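PDB 3RHG: putative phophotriesterase from Proteus mirabilis, which binds two zinc ions per subunit and probably hydrolyses ester bonds, as a member of the phosphotriesterase family of metal-dependent hydrolases. Local coordinates for residues E24-G32 with I101-V111. Sequence-based numbering, arbitrary orientation. Where two conformers were deposited one is given.
With ZN (zinc ion), chain B.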
ATOM      1  N   GLU A  24      -0.797 -16.397  11.810  1.00 18.31           N
ATOM      2  CA  GLU A  24      -0.468 -16.509  10.383  1.00 17.54           C
ATOM      3  C   GLU A  24      -1.267 -17.669   9.816  1.00 17.30           C
ATOM      4  O   GLU A  24      -1.861 -18.430  10.575  1.00 17.69           O
ATOM      5  CB  GLU A  24       1.049 -16.786  10.208  1.00 18.75           C
ATOM      6  CG  GLU A  24       1.936 -15.755  10.866  1.00 17.80           C
ATOM      7  CD  GLU A  24       1.816 -14.393  10.232  1.00 19.01           C
ATOM      8  OE1 GLU A  24       1.315 -14.272   9.073  1.00 18.28           O
ATOM      9  OE2 GLU A  24       2.218 -13.421  10.898  1.00 19.34           O
ATOM     10  N   HIS A  25      -1.282 -17.804   8.495  1.00 18.58           N
ATOM     11  CA  HIS A  25      -1.791 -19.025   7.881  1.00 17.07           C
ATOM     12  C   HIS A  25      -0.750 -19.587   6.955  1.00 18.40           C
ATOM     13  O   HIS A  25      -0.401 -18.949   5.977  1.00 20.61           O
ATOM     14  CB  HIS A  25      -3.131 -18.788   7.167  1.00 17.66           C
ATOM     15  CG  HIS A  25      -4.154 -18.196   8.082  1.00 16.47           C
ATOM     16  ND1 HIS A  25      -4.973 -18.970   8.872  1.00 18.42           N
ATOM     17  CD2 HIS A  25      -4.411 -16.907   8.419  1.00 18.14           C
ATOM     18  CE1 HIS A  25      -5.733 -18.188   9.619  1.00 17.13           C
ATOM     19  NE2 HIS A  25      -5.418 -16.929   9.358  1.00 17.48           N
ATOM     20  N   LEU A  26      -0.210 -20.750   7.307  1.00 20.38           N
ATOM     21  CA  LEU A  26       0.727 -21.438   6.415  1.00 20.31           C
ATOM     22  C   LEU A  26      -0.019 -22.189   5.321  1.00 20.50           C
ATOM     23  O   LEU A  26       0.325 -22.058   4.148  1.00 22.32           O
ATOM     24  CB  LEU A  26       1.641 -22.402   7.180  1.00 21.85           C
ATOM     25  CG  LEU A  26       2.809 -21.705   7.896  1.00 21.09           C
ATOM     26  CD1 LEU A  26       2.273 -20.698   8.925  1.00 25.85           C
ATOM     27  CD2 LEU A  26       3.767 -22.722   8.545  1.00 23.96           C
ATOM     28  N   PHE A  27      -1.018 -22.975   5.728  1.00 20.60           N
ATOM     29  CA  PHE A  27      -1.839 -23.766   4.811  1.00 20.26           C
ATOM     30  C   PHE A  27      -3.309 -23.482   5.086  1.00 22.19           C
ATOM     31  O   PHE A  27      -3.823 -23.720   6.192  1.00 23.50           O
ATOM     32  CB  PHE A  27      -1.524 -25.260   4.948  1.00 21.14           C
ATOM     33  CG  PHE A  27      -0.072 -25.579   4.695  1.00 22.63           C
ATOM     34  CD1 PHE A  27       0.418 -25.631   3.388  1.00 26.20           C
ATOM     35  CD2 PHE A  27       0.812 -25.801   5.750  1.00 24.11           C
ATOM     36  CE1 PHE A  27       1.750 -25.887   3.131  1.00 26.00           C
ATOM     37  CE2 PHE A  27       2.154 -26.060   5.501  1.00 24.64           C
ATOM     38  CZ  PHE A  27       2.630 -26.101   4.192  1.00 25.72           C
ATOM     39  N   ASN A  28      -3.965 -22.914   4.080  1.00 22.46           N
ATOM     40  CA  ASN A  28      -5.377 -22.631   4.137  1.00 21.54           C
ATOM     41  C   ASN A  28      -5.906 -22.680   2.716  1.00 21.48           C
ATOM     42  O   ASN A  28      -5.138 -22.607   1.756  1.00 23.04           O
ATOM     43  CB  ASN A  28      -5.663 -21.280   4.825  1.00 19.24           C
ATOM     44  CG  ASN A  28      -5.158 -20.072   4.020  1.00 21.12           C
ATOM     45  OD1 ASN A  28      -4.071 -20.096   3.437  1.00 24.17           O
ATOM     46  ND2 ASN A  28      -5.957 -19.017   3.987  1.00 22.55           N
ATOM     47  N   ASP A  29      -7.213 -22.826   2.574  1.00 24.16           N
ATOM     48  CA  ASP A  29      -7.795 -23.023   1.256  1.00 29.69           C
ATOM     49  C   ASP A  29      -9.141 -22.333   1.342  1.00 32.16           C
ATOM     50  O   ASP A  29      -9.980 -22.723   2.159  1.00 35.15           O
ATOM     51  CB  ASP A  29      -7.962 -24.529   0.985  1.00 30.85           C
ATOM     52  CG  ASP A  29      -8.455 -24.831  -0.435  1.00 32.95           C
ATOM     53  OD1 ASP A  29      -8.853 -23.894  -1.157  1.00 37.44           O
ATOM     54  OD2 ASP A  29      -8.459 -26.016  -0.825  1.00 37.03           O
ATOM     55  N   LEU A  30      -9.325 -21.286   0.545  1.00 30.90           N
ATOM     56  CA  LEU A  30     -10.595 -20.565   0.505  0.70 33.07           C
ATOM     57  C   LEU A  30     -11.316 -20.815  -0.816  1.00 35.45           C
ATOM     58  O   LEU A  30     -12.095 -19.977  -1.292  1.00 38.67           O
ATOM     59  CB  LEU A  30     -10.359 -19.070   0.715  0.70 33.50           C
ATOM     60  CG  LEU A  30      -9.564 -18.774   1.987  0.70 30.43           C
ATOM     61  CD1 LEU A  30      -9.196 -17.311   2.061  0.70 29.32           C
ATOM     62  CD2 LEU A  30     -10.326 -19.221   3.242  0.70 31.08           C
ATOM     63  N   SER A  31     -11.058 -21.975  -1.402  1.00 36.37           N
ATOM     64  CA  SER A  31     -11.616 -22.342  -2.713  1.00 41.72           C
ATOM     65  C   SER A  31     -13.126 -22.403  -2.793  1.00 44.35           C
ATOM     66  O   SER A  31     -13.686 -22.340  -3.888  1.00 51.95           O
ATOM     67  CB  SER A  31     -11.073 -23.697  -3.143  1.00 39.82           C
ATOM     68  OG  SER A  31      -9.738 -23.582  -3.562  1.00 42.03           O
ATOM     69  N   GLY A  32     -13.792 -22.546  -1.652  1.00 45.99           N
ATOM     70  CA  GLY A  32     -15.253 -22.663  -1.646  1.00 45.60           C
ATOM     71  C   GLY A  32     -15.975 -21.325  -1.630  1.00 46.17           C
ATOM     72  O   GLY A  32     -17.212 -21.279  -1.687  1.00 48.00           O
ATOM     73  N   ILE A 101     -11.687 -24.082   6.562  1.00 21.34           N
ATOM     74  CA  ILE A 101     -10.763 -23.155   5.905  1.00 20.23           C
ATOM     75  C   ILE A 101      -9.432 -23.829   5.495  1.00 20.57           C
ATOM     76  O   ILE A 101      -8.403 -23.172   5.255  1.00 21.11           O
ATOM     77  CB  ILE A 101     -10.558 -21.840   6.709  1.00 22.48           C
ATOM     78  CG1 ILE A 101     -10.383 -22.101   8.200  1.00 22.95           C
ATOM     79  CG2 ILE A 101     -11.763 -20.924   6.499  1.00 25.09           C
ATOM     80  CD1 ILE A 101      -9.820 -20.868   8.952  1.00 22.73           C
ATOM     81  N   GLY A 102      -9.470 -25.154   5.421  1.00 21.65           N
ATOM     82  CA  GLY A 102      -8.393 -25.895   4.793  1.00 21.41           C
ATOM     83  C   GLY A 102      -7.194 -26.200   5.666  1.00 21.06           C
ATOM     84  O   GLY A 102      -6.084 -26.328   5.160  1.00 23.18           O
ATOM     85  N   ARG A 103      -7.405 -26.333   6.967  1.00 20.76           N
ATOM     86  CA  ARG A 103      -6.300 -26.702   7.859  1.00 20.50           C
ATOM     87  C   ARG A 103      -5.584 -27.937   7.307  1.00 21.32           C
ATOM     88  O   ARG A 103      -6.253 -28.889   6.889  1.00 20.71           O
ATOM     89  CB  ARG A 103      -6.825 -27.000   9.268  1.00 16.83           C
ATOM     90  CG  ARG A 103      -5.710 -27.385  10.237  1.00 16.90           C
ATOM     91  CD  ARG A 103      -6.232 -27.617  11.647  1.00 18.14           C
ATOM     92  NE  ARG A 103      -7.317 -28.586  11.651  1.00 18.98           N
ATOM     93  CZ  ARG A 103      -8.028 -28.920  12.718  1.00 17.77           C
ATOM     94  NH1 ARG A 103      -7.727 -28.389  13.912  1.00 18.29           N
ATOM     95  NH2 ARG A 103      -9.040 -29.788  12.592  1.00 18.85           N
ATOM     96  N   ASP A 104      -4.247 -27.932   7.310  1.00 20.42           N
ATOM     97  CA  ASP A 104      -3.463 -29.085   6.794  1.00 20.97           C
ATOM     98  C   ASP A 104      -2.408 -29.505   7.801  1.00 21.81           C
ATOM     99  O   ASP A 104      -1.253 -29.105   7.690  1.00 23.08           O
ATOM    100  CB  ASP A 104      -2.791 -28.761   5.452  1.00 23.91           C
ATOM    101  CG  ASP A 104      -2.319 -30.004   4.719  1.00 26.45           C
ATOM    102  OD1 ASP A 104      -1.971 -31.012   5.386  1.00 27.43           O
ATOM    103  OD2 ASP A 104      -2.322 -29.997   3.463  1.00 27.50           O
ATOM    104  N   ILE A 105      -2.808 -30.315   8.772  1.00 21.56           N
ATOM    105  CA  ILE A 105      -1.943 -30.644   9.903  1.00 20.73           C
ATOM    106  C   ILE A 105      -0.698 -31.413   9.451  1.00 20.92           C
ATOM    107  O   ILE A 105       0.407 -31.207   9.984  1.00 21.67           O
ATOM    108  CB  ILE A 105      -2.738 -31.415  11.007  1.00 21.78           C
ATOM    109  CG1 ILE A 105      -1.954 -31.445  12.316  1.00 26.18           C
ATOM    110  CG2 ILE A 105      -3.129 -32.818  10.543  1.00 23.19           C
ATOM    111  CD1 ILE A 105      -1.655 -30.034  12.875  1.00 24.10           C
ATOM    112  N   ARG A 106      -0.850 -32.263   8.435  1.00 23.28           N
ATOM    113  CA  ARG A 106       0.295 -33.050   7.966  1.00 22.14           C
ATOM    114  C   ARG A 106       1.358 -32.177   7.306  1.00 21.92           C
ATOM    115  O   ARG A 106       2.565 -32.347   7.563  1.00 23.14           O
ATOM    116  CB  ARG A 106      -0.129 -34.207   7.070  1.00 26.55           C
ATOM    117  CG  ARG A 106      -0.916 -35.292   7.799  1.00 30.63           C
ATOM    118  CD  ARG A 106      -1.606 -36.231   6.801  1.00 36.24           C
ATOM    119  NE  ARG A 106      -2.457 -37.223   7.457  1.00 39.22           N
ATOM    120  CZ  ARG A 106      -3.697 -36.988   7.885  1.00 43.98           C
ATOM    121  NH1 ARG A 106      -4.244 -35.786   7.729  1.00 52.04           N
ATOM    122  NH2 ARG A 106      -4.395 -37.953   8.469  1.00 45.62           N
ATOM    123  N   LYS A 107       0.936 -31.212   6.497  1.00 24.65           N
ATOM    124  CA  LYS A 107       1.902 -30.272   5.928  1.00 24.43           C
ATOM    125  C   LYS A 107       2.551 -29.348   6.969  1.00 24.60           C
ATOM    126  O   LYS A 107       3.730 -28.991   6.826  1.00 23.94           O
ATOM    127  CB  LYS A 107       1.305 -29.486   4.756  1.00 26.13           C
ATOM    128  CG  LYS A 107       1.111 -30.361   3.525  1.00 30.78           C
ATOM    129  CD  LYS A 107       0.602 -29.597   2.329  1.00 36.73           C
ATOM    130  CE  LYS A 107       0.349 -30.545   1.147  1.00 47.24           C
ATOM    131  NZ  LYS A 107      -0.704 -31.596   1.408  1.00 47.48           N
ATOM    132  N   LEU A 108       1.800 -28.960   8.006  1.00 22.34           N
ATOM    133  CA  LEU A 108       2.379 -28.157   9.084  1.00 22.39           C
ATOM    134  C   LEU A 108       3.543 -28.925   9.721  1.00 21.05           C
ATOM    135  O   LEU A 108       4.613 -28.359   9.948  1.00 21.73           O
ATOM    136  CB  LEU A 108       1.325 -27.786  10.133  1.00 20.42           C
ATOM    137  CG  LEU A 108       0.271 -26.747   9.694  1.00 20.22           C
ATOM    138  CD1 LEU A 108      -0.817 -26.629  10.752  1.00 21.03           C
ATOM    139  CD2 LEU A 108       0.881 -25.382   9.393  1.00 20.63           C
ATOM    140  N   LYS A 109       3.342 -30.203  10.023  1.00 22.81           N
ATOM    141  CA  LYS A 109       4.418 -31.040  10.569  0.50 23.55           C
ATOM    142  C   LYS A 109       5.607 -31.136   9.609  1.00 23.78           C
ATOM    143  O   LYS A 109       6.776 -31.052  10.024  1.00 24.38           O
ATOM    144  CB  LYS A 109       3.899 -32.443  10.888  0.50 23.94           C
ATOM    145  CG  LYS A 109       4.992 -33.462  11.183  0.50 23.71           C
ATOM    146  CD  LYS A 109       4.378 -34.776  11.654  0.50 25.37           C
ATOM    147  CE  LYS A 109       5.429 -35.725  12.228  0.50 23.84           C
ATOM    148  NZ  LYS A 109       5.999 -36.607  11.186  0.50 34.81           N
ATOM    149  N   GLN A 110       5.319 -31.332   8.324  1.00 25.75           N
ATOM    150  CA  GLN A 110       6.375 -31.432   7.320  0.50 25.62           C
ATOM    151  C   GLN A 110       7.236 -30.173   7.311  1.00 25.62           C
ATOM    152  O   GLN A 110       8.472 -30.237   7.229  1.00 27.77           O
ATOM    153  CB  GLN A 110       5.779 -31.677   5.930  0.50 27.69           C
ATOM    154  CG  GLN A 110       5.252 -33.100   5.711  0.50 28.79           C
ATOM    155  CD  GLN A 110       4.263 -33.190   4.555  0.50 31.72           C
ATOM    156  OE1 GLN A 110       4.452 -32.578   3.508  0.50 34.62           O
ATOM    157  NE2 GLN A 110       3.199 -33.953   4.751  0.50 37.29           N
ATOM    158  N   VAL A 111       6.584 -29.021   7.379  1.00 24.98           N
ATOM    159  CA  VAL A 111       7.319 -27.756   7.389  1.00 26.41           C
ATOM    160  C   VAL A 111       8.200 -27.612   8.634  1.00 25.90           C
ATOM    161  O   VAL A 111       9.355 -27.166   8.562  1.00 27.18           O
ATOM    162  CB  VAL A 111       6.351 -26.551   7.279  1.00 27.64           C
ATOM    163  CG1 VAL A 111       7.066 -25.247   7.654  1.00 31.63           C
ATOM    164  CG2 VAL A 111       5.775 -26.500   5.876  1.00 31.02           C
TER
HETATM  165 ZN    ZN B 367      -6.154 -15.323  10.285  1.00 21.10          ZN
HETATM  166  O   HOH W   1      -3.111 -25.347   8.177  1.00 22.08           O
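Phe27 lays its ring against the first two turns of helix 105-115, where Lys107 CB sits almost over the ring centre, 3.7 Å from the centroid and 14° off the normal, a CH-pi contact. The lysine chain crosses the phenyl group at about a right angle, its CD passing above the CD1-CE1 side. Two methyls close on the ring edge near its plane: Leu108 CD2 lies 3.7 Å from Phe27 CD2, and Val111 CG2 is 3.6 Å from Phe27 CZ. Leu108 CD2 also rests on Leu26 CB, while Val77 of helix 74-86 packs on Phe27 as well.

The fold is the (βα)8 barrel of the amidohydrolase superfamily; residues 24-32 leave the end of its first strand, 19-24, and residues 101-111 lead from the loop after the second, 89-94, into the following helix. His25, on the first loop, binds a zinc ion through NE2 at 2.0 Å, a site it shares with His23, Glu166 and Asp294, and Thr96 hydrogen-bonds its ND1.

Polar links between the loops run through the backbone. Asp29 N donates to Ile101 O (3.0 Å), meeting the carbonyl from above its plane, and Asn28 CA makes a CA-H...O contact with the same oxygen. Nearer the helix, a water donates to Phe27 O and accepts from Asp104 N.

Within each segment an aspartate gathers its own donors. Asp104 is the helix N-cap: with CG anti to the backbone N (chi1 -164°), OD1 accepts from Lys107 N, while OD2 forms a salt bridge with Lys107 NZ at 3.1 Å. On the other loop, Asp29 OD1 receives both Ser31 N, an Asx turn, and Ser31 OG at 2.6 Å.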